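Local coordinates for protein putative cell surface hydrolase (Lactobacillus plantarum, PDB 3LP5) that is probably a cell-surface hydrolase of the alpha/beta-hydrolase fold, whose substrate is unknown, at residues S225-Q229 / Y230-E234. Numbering follows the deposited sequence.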
loop_
_atom_site.group_PDB
_atom_site.type_symbol
_atom_site.label_atom_id
_atom_site.label_comp_id
_atom_site.label_asym_id
_atom_site.label_seq_id
_atom_site.Cartn_x
_atom_site.Cartn_y
_atom_site.Cartn_z
ATOM N N SER A 225 -9.321 -11.017 -2.141
ATOM C CA SER A 225 -10.727 -10.829 -1.890
ATOM C C SER A 225 -10.937 -9.445 -1.166
ATOM O O SER A 225 -11.849 -8.715 -1.488
ATOM C CB SER A 225 -11.289 -11.946 -1.027
ATOM O OG SER A 225 -12.686 -11.738 -0.795
ATOM N N LEU A 226 -10.048 -9.093 -0.248
ATOM C CA LEU A 226 -10.197 -7.865 0.544
ATOM C C LEU A 226 -9.884 -6.645 -0.271
ATOM O O LEU A 226 -10.455 -5.559 -0.057
ATOM C CB LEU A 226 -9.303 -7.917 1.789
ATOM C CG LEU A 226 -9.700 -9.005 2.808
ATOM C CD1 LEU A 226 -8.576 -9.141 3.810
ATOM C CD2 LEU A 226 -11.025 -8.703 3.537
ATOM N N ILE A 227 -8.898 -6.784 -1.151
ATOM C CA ILE A 227 -8.519 -5.666 -1.993
ATOM C C ILE A 227 -9.728 -5.346 -2.851
ATOM O O ILE A 227 -10.171 -4.173 -2.914
ATOM C CB ILE A 227 -7.296 -5.948 -2.901
ATOM C CG1 ILE A 227 -5.996 -6.017 -2.106
ATOM C CG2 ILE A 227 -7.227 -4.952 -4.063
ATOM C CD1 ILE A 227 -4.835 -6.672 -2.906
ATOM N N ARG A 228 -10.300 -6.378 -3.445
ATOM C CA ARG A 228 -11.554 -6.178 -4.243
ATOM C C ARG A 228 -12.729 -5.533 -3.457
ATOM O O ARG A 228 -13.330 -4.561 -3.905
ATOM C CB ARG A 228 -11.980 -7.475 -4.877
ATOM C CG ARG A 228 -11.049 -7.884 -5.997
ATOM C CD ARG A 228 -11.466 -9.249 -6.564
ATOM N NE ARG A 228 -12.829 -9.180 -7.110
ATOM C CZ ARG A 228 -13.657 -10.209 -7.205
ATOM N NH1 ARG A 228 -13.280 -11.421 -6.825
ATOM N NH2 ARG A 228 -14.855 -10.036 -7.755
ATOM N N GLN A 229 -13.056 -6.070 -2.287
ATOM C CA GLN A 229 -14.126 -5.566 -1.469
ATOM C C GLN A 229 -13.889 -4.145 -0.908
ATOM O O GLN A 229 -14.804 -3.347 -0.895
ATOM C CB GLN A 229 -14.399 -6.531 -0.315
ATOM C CG GLN A 229 -15.441 -6.025 0.696
ATOM C CD GLN A 229 -16.048 -7.143 1.478
ATOM O OE1 GLN A 229 -15.955 -8.319 1.081
ATOM N NE2 GLN A 229 -16.674 -6.814 2.581
ATOM N N TYR A 230 -12.692 -3.850 -0.414
ATOM C CA TYR A 230 -12.483 -2.595 0.340
ATOM C C TYR A 230 -11.677 -1.586 -0.456
ATOM O O TYR A 230 -11.969 -0.413 -0.387
ATOM C CB TYR A 230 -11.784 -2.864 1.698
ATOM C CG TYR A 230 -12.696 -3.594 2.682
ATOM C CD1 TYR A 230 -13.773 -2.931 3.311
ATOM C CD2 TYR A 230 -12.507 -4.943 2.963
ATOM C CE1 TYR A 230 -14.613 -3.623 4.183
ATOM C CE2 TYR A 230 -13.346 -5.641 3.825
ATOM C CZ TYR A 230 -14.378 -4.975 4.444
ATOM O OH TYR A 230 -15.180 -5.675 5.314
ATOM N N LEU A 231 -10.675 -2.011 -1.207
ATOM C CA LEU A 231 -9.853 -1.008 -1.941
ATOM C C LEU A 231 -10.551 -0.613 -3.224
ATOM O O LEU A 231 -10.655 0.589 -3.541
ATOM C CB LEU A 231 -8.418 -1.477 -2.252
ATOM C CG LEU A 231 -7.525 -0.336 -2.812
ATOM C CD1 LEU A 231 -7.357 0.857 -1.841
ATOM C CD2 LEU A 231 -6.187 -0.812 -3.268
ATOM N N LEU A 232 -11.021 -1.616 -3.963
ATOM C CA LEU A 232 -11.714 -1.386 -5.236
ATOM C C LEU A 232 -13.209 -1.141 -5.050
ATOM O O LEU A 232 -13.872 -0.721 -5.978
ATOM C CB LEU A 232 -11.507 -2.568 -6.197
ATOM C CG LEU A 232 -10.034 -2.852 -6.522
ATOM C CD1 LEU A 232 -9.852 -4.064 -7.493
ATOM C CD2 LEU A 232 -9.313 -1.646 -7.075
ATOM N N ALA A 233 -13.741 -1.439 -3.863
ATOM C CA ALA A 233 -15.174 -1.285 -3.571
ATOM C C ALA A 233 -16.086 -1.981 -4.604
ATOM O O ALA A 233 -17.107 -1.467 -5.025
ATOM C CB ALA A 233 -15.552 0.205 -3.366
ATOM N N GLU A 234 -15.706 -3.190 -4.985
ATOM C CA GLU A 234 -16.458 -3.977 -5.940
ATOM C C GLU A 234 -17.620 -4.639 -5.200
ATOM O O GLU A 234 -17.501 -4.953 -4.023
ATOM C CB GLU A 234 -15.525 -5.060 -6.440
ATOM C CG GLU A 234 -15.822 -5.543 -7.771
ATOM C CD GLU A 234 -14.682 -6.400 -8.324
ATOM O OE1 GLU A 234 -14.972 -7.360 -9.068
ATOM O OE2 GLU A 234 -13.512 -6.118 -8.014
HETATM O O HOH W 1 -17.287 -3.703 -1.819
#
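Leu226 meets Tyr230 one helical turn on, twice over. The carbonyl O of Leu226 accepts a hydrogen bond from the backbone N of Tyr230, 2.8 Å away, and CD2 of Leu226 lies in the plane of the phenol ring, 3.9 Å from CE2 of Tyr230. At Ile227 the helix widens: the carbonyl O accepts from both the N of Leu231, at 2.8 Å along a bent bond, and the N of Leu232, at 2.9 Å along a nearly straight one. The second bond spans five residues, a pi-type turn.

The O of Arg228 takes part in the chain reversal that follows: positive phi at Ala233 turns the chain back, and the N of Glu234 bonds to the O of Arg228 at 2.9 Å, across six residues. The same reversal brings the charged side chains together: NH2 of Arg228 approaches OE1 of Glu234 at 3.0 Å in a salt bridge, although OE1 is less surely placed, and NE adds a weak bond to OE2. Guanidinium and carboxylate planes stand 51° apart, so the two flat groups do not pair in one plane.

Gln229 places CG anti to its backbone N (chi1 175°), laying the chain alongside Tyr230. CG of Gln229 sits 3.9 Å from the centroid of the Tyr230 ring and 14° off its normal, a CH-pi contact over the face; OE1 is bonded to ND2 of Asn244, and NE2 weakly to Arg241 O. A water 2.7 Å from Gln229 O also donates to Glu234 O.

Leu231 and Ile227 pack on strand 99-105, the Tyr230 ring meets Tyr169 of strand 167-172, and Arg228 and Leu232 face helix 17-30: a helix packed beside its neighbour on the central, mainly parallel sheet of an alpha/beta-hydrolase fold.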